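Local coordinates for protein putative NAD(P)H-flavin oxidoreductase (Neisseria meningitidis serogroup A / serotype 4A, PDB 6WT2) that probably reduces nitro compounds such as chloramphenicol at a bound FMN, with NADH or NADPH as the electron source, at residues 17-22 against 165-170; 81-86 against 199-204; 86-91 against 194-199. All coordinates share one frame; numbering follows the deposited sequence.

How the contacts relate
From the N terminus, the loop 17-22 comes first, and contact 1 closes a long loop of chain by bringing it against strand 166-170. Within that loop lie 81-86 and 86-91, the entry and body of strand 85-92. Their partners come after 165-170, on strand 194-203, so contacts 2 and 3 both cross contact 1. Contact 2 closes the chain between 86 and 199; contact 3, nested inside it, closes the shorter stretch from 91 to 194. The two share Leu-86 and Ala-199. Strand 194-203 lies between 85-92 and 166-170 in the sheet, and through it the paired core of contacts 2 and 3 is joined to the FMN-binding edge of contact 1.

Contact 1 of 3, residues 17-22 against 165-170; sequences KNRKSC and IDSCPV. With FMN (flavin mononucleotide), chain G.
The guanidinium of Arg-19 meets its partners at the edge, in plane: Ser-21 OG, phosphate oxygen O1P of FMN, and a water that leads on to Ser-167. Bends at chi2 and chi3 turn the chain so that NH1 and NH2 both donate to O1P, each at 3.1 Å, and the water accepts from NH1 and donates to Ser-167 OG, its oxygen 2.9 Å from OG. The flavin is met on one face by the other segment. Pro-169 sets the CB-CG edge of its ring over the benzenoid end, CG 3.4 Å from FMN C9, while Cys-168 SG lies over the same face nearer the pyrimidine end, 3.6 Å from N1. Small, largely apolar proline and cysteine suit van der Waals contact with the flat flavin. Ser-21 stands between phosphate and strand. Its OG lies beside its own backbone N (chi1 -71°), so one residue offers two donors to the phosphate: N to O2P at 2.8 Å and OG to O1P.

This is the FMN site of the nitroreductase family, with the phosphate gripped by an N-terminal loop and the isoalloxazine resting on a strand of the sheet; Arg-23 and Arg-214 are also hydrogen-bonded to the cofactor. The loop is tied to that strand by one direct backbone bond, Cys-22 N to Ser-167 O at 2.9 Å, bent to 145° at the hydrogen. A second water donates to Lys-20 O at 2.6 Å and to Asp-166 OD1, and accepts from Ser-167 N. Asp-166 OD2 is taken by Arg-205 N, and Lys-20 NZ reaches Ile-209 O and Thr-211 OG1.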
loop_
_atom_site.group_PDB
_atom_site.type_symbol
_atom_site.label_atom_id
_atom_site.label_comp_id
_atom_site.label_asym_id
_atom_site.label_seq_id
_atom_site.Cartn_x
_atom_site.Cartn_y
_atom_site.Cartn_z
ATOM N N LYS A 17 -8.715 -13.135 -6.389
ATOM C CA LYS A 17 -9.968 -12.610 -6.921
ATOM C C LYS A 17 -11.137 -12.742 -5.949
ATOM O O LYS A 17 -12.209 -12.188 -6.223
ATOM C CB LYS A 17 -10.302 -13.299 -8.243
ATOM C CG LYS A 17 -9.414 -12.872 -9.393
ATOM C CD LYS A 17 -9.703 -13.684 -10.648
ATOM C CE LYS A 17 -8.775 -13.307 -11.795
ATOM N NZ LYS A 17 -9.169 -14.017 -13.039
ATOM N N ASN A 18 -10.963 -13.444 -4.824
ATOM C CA ASN A 18 -11.995 -13.424 -3.791
ATOM C C ASN A 18 -12.237 -12.012 -3.276
ATOM O O ASN A 18 -13.350 -11.701 -2.845
ATOM C CB ASN A 18 -11.613 -14.328 -2.610
ATOM C CG ASN A 18 -11.506 -15.801 -2.987
ATOM O OD1 ASN A 18 -11.966 -16.224 -4.041
ATOM N ND2 ASN A 18 -10.908 -16.590 -2.101
ATOM N N ARG A 19 -11.217 -11.148 -3.297
ATOM C CA ARG A 19 -11.333 -9.873 -2.604
ATOM C C ARG A 19 -12.211 -8.913 -3.386
ATOM O O ARG A 19 -11.916 -8.571 -4.536
ATOM C CB ARG A 19 -9.976 -9.227 -2.348
ATOM C CG ARG A 19 -10.045 -8.206 -1.188
ATOM C CD ARG A 19 -9.197 -6.945 -1.430
ATOM N NE ARG A 19 -9.338 -6.481 -2.812
ATOM C CZ ARG A 19 -10.260 -5.616 -3.249
ATOM N NH1 ARG A 19 -11.142 -5.078 -2.412
ATOM N NH2 ARG A 19 -10.305 -5.297 -4.535
ATOM N N LYS A 20 -13.293 -8.483 -2.753
ATOM C CA LYS A 20 -14.185 -7.475 -3.294
ATOM C C LYS A 20 -14.566 -6.569 -2.142
ATOM O O LYS A 20 -14.723 -7.040 -1.012
ATOM C CB LYS A 20 -15.441 -8.092 -3.928
ATOM C CG LYS A 20 -15.154 -9.226 -4.899
ATOM C CD LYS A 20 -16.434 -9.883 -5.350
ATOM C CE LYS A 20 -16.191 -10.866 -6.485
ATOM N NZ LYS A 20 -17.468 -11.164 -7.193
ATOM N N SER A 21 -14.689 -5.274 -2.403
ATOM C CA SER A 21 -15.078 -4.381 -1.318
ATOM C C SER A 21 -16.501 -4.694 -0.875
ATOM O O SER A 21 -17.425 -4.759 -1.696
ATOM C CB SER A 21 -14.945 -2.923 -1.745
ATOM O OG SER A 21 -13.576 -2.588 -1.843
ATOM N N CYS A 22 -16.669 -4.911 0.430
ATOM C CA CYS A 22 -17.941 -5.313 1.011
ATOM C C CYS A 22 -18.450 -4.206 1.925
ATOM O O CYS A 22 -17.771 -3.839 2.892
ATOM C CB CYS A 22 -17.772 -6.616 1.792
ATOM S SG CYS A 22 -19.226 -7.114 2.746
ATOM N N ILE A 165 -12.508 -14.431 3.975
ATOM C CA ILE A 165 -12.997 -13.396 4.872
ATOM C C ILE A 165 -13.109 -12.112 4.075
ATOM O O ILE A 165 -12.162 -11.721 3.380
ATOM C CB ILE A 165 -12.072 -13.225 6.092
ATOM C CG1 ILE A 165 -12.131 -14.483 6.980
ATOM C CG2 ILE A 165 -12.428 -11.948 6.859
ATOM C CD1 ILE A 165 -11.021 -14.561 8.016
ATOM N N ASP A 166 -14.263 -11.468 4.157
ATOM C CA ASP A 166 -14.489 -10.278 3.350
ATOM C C ASP A 166 -13.941 -9.053 4.064
ATOM O O ASP A 166 -13.694 -9.072 5.274
ATOM C CB ASP A 166 -15.977 -10.092 3.061
ATOM C CG ASP A 166 -16.530 -11.161 2.139
ATOM O OD1 ASP A 166 -16.157 -11.164 0.954
ATOM O OD2 ASP A 166 -17.326 -12.008 2.603
ATOM N N SER A 167 -13.756 -7.977 3.296
ATOM C CA SER A 167 -13.222 -6.736 3.845
ATOM C C SER A 167 -13.669 -5.559 2.988
ATOM O O SER A 167 -14.297 -5.726 1.938
ATOM C CB SER A 167 -11.690 -6.790 3.943
ATOM O OG SER A 167 -11.119 -7.048 2.670
ATOM N N CYS A 168 -13.353 -4.349 3.468
ATOM C CA CYS A 168 -13.506 -3.108 2.676
ATOM C C CYS A 168 -12.462 -2.118 3.181
ATOM O O CYS A 168 -12.384 -1.896 4.402
ATOM C CB CYS A 168 -14.899 -2.484 2.789
ATOM S SG CYS A 168 -15.217 -1.131 1.584
ATOM N N PRO A 169 -11.655 -1.530 2.302
ATOM C CA PRO A 169 -10.803 -0.408 2.715
ATOM C C PRO A 169 -11.652 0.850 2.835
ATOM O O PRO A 169 -12.662 1.007 2.145
ATOM C CB PRO A 169 -9.784 -0.288 1.566
ATOM C CG PRO A 169 -10.336 -1.170 0.407
ATOM C CD PRO A 169 -11.685 -1.697 0.837
ATOM N N VAL A 170 -11.248 1.754 3.733
ATOM C CA VAL A 170 -12.100 2.900 4.057
ATOM C C VAL A 170 -11.260 4.159 4.238
ATOM O O VAL A 170 -10.437 4.237 5.163
ATOM C CB VAL A 170 -12.949 2.668 5.323
ATOM C CG1 VAL A 170 -13.776 3.926 5.627
ATOM C CG2 VAL A 170 -13.873 1.460 5.153
HETATM N N1 FMN G . -15.412 1.920 -0.247
HETATM C C2 FMN G . -16.401 2.499 0.480
HETATM O O2 FMN G . -17.573 2.092 0.313
HETATM N N3 FMN G . -16.170 3.463 1.389
HETATM C C4 FMN G . -14.951 3.982 1.592
HETATM O O4 FMN G . -14.722 4.824 2.490
HETATM C C4A FMN G . -13.828 3.418 0.825
HETATM N N5 FMN G . -12.600 3.962 0.914
HETATM C C5A FMN G . -11.553 3.373 0.276
HETATM C C6 FMN G . -10.251 3.730 0.634
HETATM C C7 FMN G . -9.182 3.134 -0.018
HETATM C C7M FMN G . -7.759 3.509 0.335
HETATM C C8 FMN G . -9.423 2.086 -1.042
HETATM C C8M FMN G . -8.245 1.372 -1.660
HETATM C C9 FMN G . -10.717 1.682 -1.348
HETATM C C9A FMN G . -11.791 2.247 -0.671
HETATM N N10 FMN G . -13.111 1.816 -0.932
HETATM C C10 FMN G . -14.157 2.420 -0.224
HETATM C "C1'" FMN G . -13.373 0.723 -1.878
HETATM C "C2'" FMN G . -13.310 1.182 -3.342
HETATM O "O2'" FMN G . -14.490 1.939 -3.714
HETATM C "C3'" FMN G . -13.112 -0.074 -4.188
HETATM O "O3'" FMN G . -11.837 -0.652 -3.844
HETATM C "C4'" FMN G . -13.122 0.143 -5.706
HETATM O "O4'" FMN G . -14.354 0.737 -6.098
HETATM C "C5'" FMN G . -12.926 -1.176 -6.437
HETATM O "O5'" FMN G . -13.936 -2.113 -6.082
HETATM P P FMN G . -13.478 -3.551 -5.512
HETATM O O1P FMN G . -12.532 -3.149 -4.406
HETATM O O2P FMN G . -14.696 -4.285 -5.032
HETATM O O3P FMN G . -12.737 -4.276 -6.600
HETATM O O HOH W 1 -11.716 -5.448 0.331
HETATM O O HOH W 2 -13.777 -9.027 0.350
#

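Contact 2 of 3, residues 81-86 against 199-204; sequences DTASHL and AATFGY
Leu-86 overlaps the neighbouring strand through one methyl, CD1, which comes within 4.0 Å of Thr-201 CG2 and also meets Ala-199 CB. The two side chains cross at a slant on one face of the sheet, where Leu-86 and Thr-201 form a non-hydrogen-bonded antiparallel pair. CG stands anti to the backbone N of Leu-86 (chi1 168°), and chi2 of 66° then turns CD1 toward the neighbouring strand, 3.4 Å from Ala-200 O. Beta-branched Thr-201 suits this spot because it presents both kinds of group: its methyl packs against the leucine while its OG1 is hydrogen-bonded to Tyr-25 OH. Ala-83 CB fits against the same residue, 4.1 Å from Thr-201 CB, where a small side chain allows the incoming chain to lie close.

His-85 and Phe-202 form the next pair, on the other face. Their backbones are joined both ways, His-85 N to Phe-202 O at 3.0 Å and nearly straight (174°), and Phe-202 N to His-85 O at 2.9 Å. The imidazole leads away from the strand and stacks with Phe-36. Its rotation is fixed by ND1, which shares a hydrogen bond with Ser-84 OG in the plane of the ring; that hydroxyl is also bonded to Ile-31 N. Ser-84 CB packs on Gly-203 CA at 4.0 Å, where the bare glycine lets the chains come together. With Ser-84 and His-85 both facing Phe-202, the chain enters strand 85-92, just after helix 79-82, through a classic beta bulge in the antiparallel sheet of the nitroreductase fold.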
loop_
_atom_site.group_PDB
_atom_site.type_symbol
_atom_site.label_atom_id
_atom_site.label_comp_id
_atom_site.label_asym_id
_atom_site.label_seq_id
_atom_site.Cartn_x
_atom_site.Cartn_y
_atom_site.Cartn_z
ATOM N N ASP A 81 -22.287 -0.973 12.083
ATOM C CA ASP A 81 -23.259 -1.788 12.796
ATOM C C ASP A 81 -23.102 -3.280 12.541
ATOM O O ASP A 81 -23.524 -4.084 13.376
ATOM C CB ASP A 81 -24.680 -1.364 12.418
ATOM C CG ASP A 81 -24.960 0.087 12.748
ATOM O OD1 ASP A 81 -24.436 0.566 13.777
ATOM O OD2 ASP A 81 -25.705 0.746 11.986
ATOM N N THR A 82 -22.501 -3.682 11.426
ATOM C CA THR A 82 -22.562 -5.075 11.015
ATOM C C THR A 82 -21.213 -5.758 10.882
ATOM O O THR A 82 -21.177 -6.993 10.882
ATOM C CB THR A 82 -23.311 -5.213 9.675
ATOM O OG1 THR A 82 -22.568 -4.577 8.622
ATOM C CG2 THR A 82 -24.725 -4.588 9.770
ATOM N N ALA A 83 -20.122 -5.013 10.740
ATOM C CA ALA A 83 -18.818 -5.640 10.531
ATOM C C ALA A 83 -18.378 -6.404 11.774
ATOM O O ALA A 83 -18.629 -5.983 12.907
ATOM C CB ALA A 83 -17.759 -4.591 10.163
ATOM N N SER A 84 -17.708 -7.539 11.553
ATOM C CA SER A 84 -17.087 -8.261 12.654
ATOM C C SER A 84 -15.987 -7.425 13.304
ATOM O O SER A 84 -15.984 -7.214 14.525
ATOM C CB SER A 84 -16.528 -9.594 12.154
ATOM O OG SER A 84 -15.818 -10.246 13.186
ATOM N N HIS A 85 -15.043 -6.946 12.499
ATOM C CA HIS A 85 -13.896 -6.208 12.991
ATOM C C HIS A 85 -13.712 -4.921 12.201
ATOM O O HIS A 85 -14.070 -4.834 11.024
ATOM C CB HIS A 85 -12.609 -7.051 12.906
ATOM C CG HIS A 85 -12.516 -8.132 13.940
ATOM N ND1 HIS A 85 -13.342 -9.235 13.942
ATOM C CD2 HIS A 85 -11.672 -8.289 14.988
ATOM C CE1 HIS A 85 -13.018 -10.020 14.959
ATOM N NE2 HIS A 85 -12.005 -9.471 15.605
ATOM N N LEU A 86 -13.148 -3.922 12.878
ATOM C CA LEU A 86 -12.722 -2.666 12.276
ATOM C C LEU A 86 -11.293 -2.373 12.713
ATOM O O LEU A 86 -10.975 -2.471 13.902
ATOM C CB LEU A 86 -13.645 -1.523 12.700
ATOM C CG LEU A 86 -13.202 -0.092 12.409
ATOM C CD1 LEU A 86 -13.133 0.196 10.916
ATOM C CD2 LEU A 86 -14.159 0.882 13.103
ATOM N N ALA A 199 -8.575 3.188 7.140
ATOM C CA ALA A 199 -9.281 2.181 7.927
ATOM C C ALA A 199 -9.660 1.012 7.027
ATOM O O ALA A 199 -9.578 1.090 5.798
ATOM C CB ALA A 199 -10.529 2.767 8.611
ATOM N N ALA A 200 -10.060 -0.091 7.658
ATOM C CA ALA A 200 -10.568 -1.255 6.941
ATOM C C ALA A 200 -11.582 -1.981 7.815
ATOM O O ALA A 200 -11.395 -2.082 9.022
ATOM C CB ALA A 200 -9.446 -2.222 6.568
ATOM N N THR A 201 -12.636 -2.500 7.193
ATOM C CA THR A 201 -13.587 -3.375 7.857
ATOM C C THR A 201 -13.340 -4.814 7.425
ATOM O O THR A 201 -12.820 -5.072 6.341
ATOM C CB THR A 201 -15.035 -2.965 7.536
ATOM O OG1 THR A 201 -15.275 -3.036 6.115
ATOM C CG2 THR A 201 -15.291 -1.538 7.999
ATOM N N PHE A 202 -13.730 -5.755 8.283
ATOM C CA PHE A 202 -13.591 -7.178 7.998
ATOM C C PHE A 202 -14.797 -7.928 8.520
ATOM O O PHE A 202 -15.310 -7.618 9.602
ATOM C CB PHE A 202 -12.347 -7.796 8.651
ATOM C CG PHE A 202 -11.052 -7.192 8.203
ATOM C CD1 PHE A 202 -10.332 -7.758 7.165
ATOM C CD2 PHE A 202 -10.537 -6.074 8.845
ATOM C CE1 PHE A 202 -9.131 -7.195 6.751
ATOM C CE2 PHE A 202 -9.335 -5.507 8.436
ATOM C CZ PHE A 202 -8.636 -6.062 7.381
ATOM N N GLY A 203 -15.202 -8.953 7.780
ATOM C CA GLY A 203 -16.321 -9.776 8.201
ATOM C C GLY A 203 -16.724 -10.736 7.102
ATOM O O GLY A 203 -15.921 -11.084 6.235
ATOM N N TYR A 204 -17.980 -11.155 7.157
ATOM C CA TYR A 204 -18.551 -12.071 6.186
ATOM C C TYR A 204 -19.707 -11.378 5.479
ATOM O O TYR A 204 -20.612 -10.852 6.134
ATOM C CB TYR A 204 -19.001 -13.355 6.876
ATOM C CG TYR A 204 -17.868 -14.084 7.555
ATOM C CD1 TYR A 204 -17.057 -14.955 6.832
ATOM C CD2 TYR A 204 -17.595 -13.894 8.912
ATOM C CE1 TYR A 204 -16.007 -15.627 7.440
ATOM C CE2 TYR A 204 -16.538 -14.573 9.535
ATOM C CZ TYR A 204 -15.755 -15.439 8.783
ATOM O OH TYR A 204 -14.706 -16.111 9.361
#

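Contact 3 of 3, residues 86-91 against 194-199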
loop_
_atom_site.group_PDB
_atom_site.type_symbol
_atom_site.label_atom_id
_atom_site.label_comp_id
_atom_site.label_asym_id
_atom_site.label_seq_id
_atom_site.Cartn_x
_atom_site.Cartn_y
_atom_site.Cartn_z
ATOM N N LEU A 86 -13.148 -3.922 12.878
ATOM C CA LEU A 86 -12.722 -2.666 12.276
ATOM C C LEU A 86 -11.293 -2.373 12.713
ATOM O O LEU A 86 -10.975 -2.471 13.902
ATOM C CB LEU A 86 -13.645 -1.523 12.700
ATOM C CG LEU A 86 -13.202 -0.092 12.409
ATOM C CD1 LEU A 86 -13.133 0.196 10.916
ATOM C CD2 LEU A 86 -14.159 0.882 13.103
ATOM N N VAL A 87 -10.441 -2.014 11.759
ATOM C CA VAL A 87 -9.059 -1.620 12.031
ATOM C C VAL A 87 -8.873 -0.202 11.512
ATOM O O VAL A 87 -9.205 0.092 10.356
ATOM C CB VAL A 87 -8.048 -2.579 11.375
ATOM C CG1 VAL A 87 -6.606 -2.117 11.639
ATOM C CG2 VAL A 87 -8.241 -4.003 11.887
ATOM N N VAL A 88 -8.384 0.680 12.369
ATOM C CA VAL A 88 -7.974 2.020 11.977
ATOM C C VAL A 88 -6.456 2.030 12.034
ATOM O O VAL A 88 -5.866 1.749 13.087
ATOM C CB VAL A 88 -8.576 3.096 12.893
ATOM C CG1 VAL A 88 -8.058 4.480 12.493
ATOM C CG2 VAL A 88 -10.118 3.028 12.872
ATOM N N PHE A 89 -5.830 2.336 10.907
ATOM C CA PHE A 89 -4.381 2.340 10.781
ATOM C C PHE A 89 -3.837 3.700 11.181
ATOM O O PHE A 89 -4.302 4.734 10.690
ATOM C CB PHE A 89 -3.957 2.017 9.344
ATOM C CG PHE A 89 -4.313 0.630 8.889
ATOM C CD1 PHE A 89 -3.353 -0.366 8.853
ATOM C CD2 PHE A 89 -5.610 0.324 8.480
ATOM C CE1 PHE A 89 -3.671 -1.644 8.416
ATOM C CE2 PHE A 89 -5.946 -0.954 8.060
ATOM C CZ PHE A 89 -4.976 -1.935 8.012
ATOM N N LEU A 90 -2.855 3.697 12.080
ATOM C CA LEU A 90 -2.120 4.896 12.444
ATOM C C LEU A 90 -0.753 4.873 11.777
ATOM O O LEU A 90 -0.135 3.816 11.648
ATOM C CB LEU A 90 -1.915 4.985 13.961
ATOM C CG LEU A 90 -3.159 4.823 14.823
ATOM C CD1 LEU A 90 -2.725 4.910 16.329
ATOM C CD2 LEU A 90 -4.224 5.840 14.458
ATOM N N ALA A 91 -0.265 6.048 11.400
ATOM C CA ALA A 91 1.085 6.181 10.879
ATOM C C ALA A 91 1.908 7.071 11.804
ATOM O O ALA A 91 1.391 8.009 12.423
ATOM C CB ALA A 91 1.067 6.732 9.434
ATOM N N TRP A 194 1.341 9.921 16.582
ATOM C CA TRP A 194 0.669 9.078 15.598
ATOM C C TRP A 194 -0.486 9.842 14.968
ATOM O O TRP A 194 -1.100 10.696 15.613
ATOM C CB TRP A 194 0.142 7.784 16.239
ATOM C CG TRP A 194 1.231 6.926 16.828
ATOM C CD1 TRP A 194 1.691 6.939 18.116
ATOM C CD2 TRP A 194 1.996 5.934 16.140
ATOM N NE1 TRP A 194 2.707 6.020 18.269
ATOM C CE2 TRP A 194 2.907 5.387 17.068
ATOM C CE3 TRP A 194 2.007 5.462 14.819
ATOM C CZ2 TRP A 194 3.814 4.389 16.721
ATOM C CZ3 TRP A 194 2.903 4.469 14.481
ATOM C CH2 TRP A 194 3.795 3.947 15.421
ATOM N N GLY A 195 -0.780 9.529 13.699
ATOM C CA GLY A 195 -1.914 10.127 13.023
ATOM C C GLY A 195 -2.694 9.080 12.255
ATOM O O GLY A 195 -2.159 8.047 11.847
ATOM N N VAL A 196 -3.976 9.372 12.037
ATOM C CA VAL A 196 -4.831 8.422 11.333
ATOM C C VAL A 196 -4.486 8.404 9.847
ATOM O O VAL A 196 -4.332 9.452 9.209
ATOM C CB VAL A 196 -6.310 8.749 11.570
ATOM C CG1 VAL A 196 -7.180 7.958 10.608
ATOM C CG2 VAL A 196 -6.672 8.440 13.047
ATOM N N SER A 197 -4.358 7.202 9.298
ATOM C CA SER A 197 -3.919 6.963 7.931
ATOM C C SER A 197 -5.037 6.483 7.015
ATOM O O SER A 197 -5.272 7.065 5.945
ATOM C CB SER A 197 -2.786 5.928 7.934
ATOM O OG SER A 197 -2.419 5.616 6.606
ATOM N N VAL A 198 -5.729 5.414 7.420
ATOM C CA VAL A 198 -6.731 4.714 6.618
ATOM C C VAL A 198 -7.423 3.722 7.550
ATOM O O VAL A 198 -6.937 3.461 8.657
ATOM C CB VAL A 198 -6.070 4.007 5.411
ATOM C CG1 VAL A 198 -5.166 2.876 5.906
ATOM C CG2 VAL A 198 -7.110 3.526 4.362
ATOM N N ALA A 199 -8.575 3.188 7.140
ATOM C CA ALA A 199 -9.281 2.181 7.927
ATOM C C ALA A 199 -9.660 1.012 7.027
ATOM O O ALA A 199 -9.578 1.090 5.798
ATOM C CB ALA A 199 -10.529 2.767 8.611
#
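Two inner strands of the antiparallel nitroreductase sheet, 85-92 and 194-203, pair here in the middle of the subunit. Ala-91 and Gly-195 make a regular hydrogen-bonded pair, Ala-91 N to Gly-195 O at 2.8 Å and Gly-195 N to Ala-91 O at 2.9 Å. Further along, Phe-89 N donates to Val-198 O at 2.7 Å, whereas Phe-89 O receives Ser-197 N. One residue thus faces two, and with the helix-like psi of Ser-197 (-54°) this is consistent with a classic beta bulge. Phe-89 and Val-198 lie side by side and point the same way, the ring bringing CD2 to 3.7 Å from Val-198 CG1 and its edge to Val-198 O. Val-87 CG1 lies over one face of the ring, offset toward its rim. Aliphatic contacts follow: Val-88 CG1 meets Val-196 CG1 at 4.1 Å, and Leu-90 CD2 touches Val-196 CG2 at 3.8 Å. Beta-branched valines suit such extended chain. At the end, Leu-90 and Trp-194 cross at about a right angle, and the indole CE3 comes 3.4 Å from Ala-91 C, on the side of the Ala-91 backbone away from its CB.

Helix 138-162 covers Phe-89, Ala-91 and Ser-197, whose OG bonds Thr-149 OG1, while helix 175-185 packs on Val-88 and Val-196. Strand 55-59 flanks 85-92 on its other edge, and Ile-222 of the second subunit rests on Leu-90.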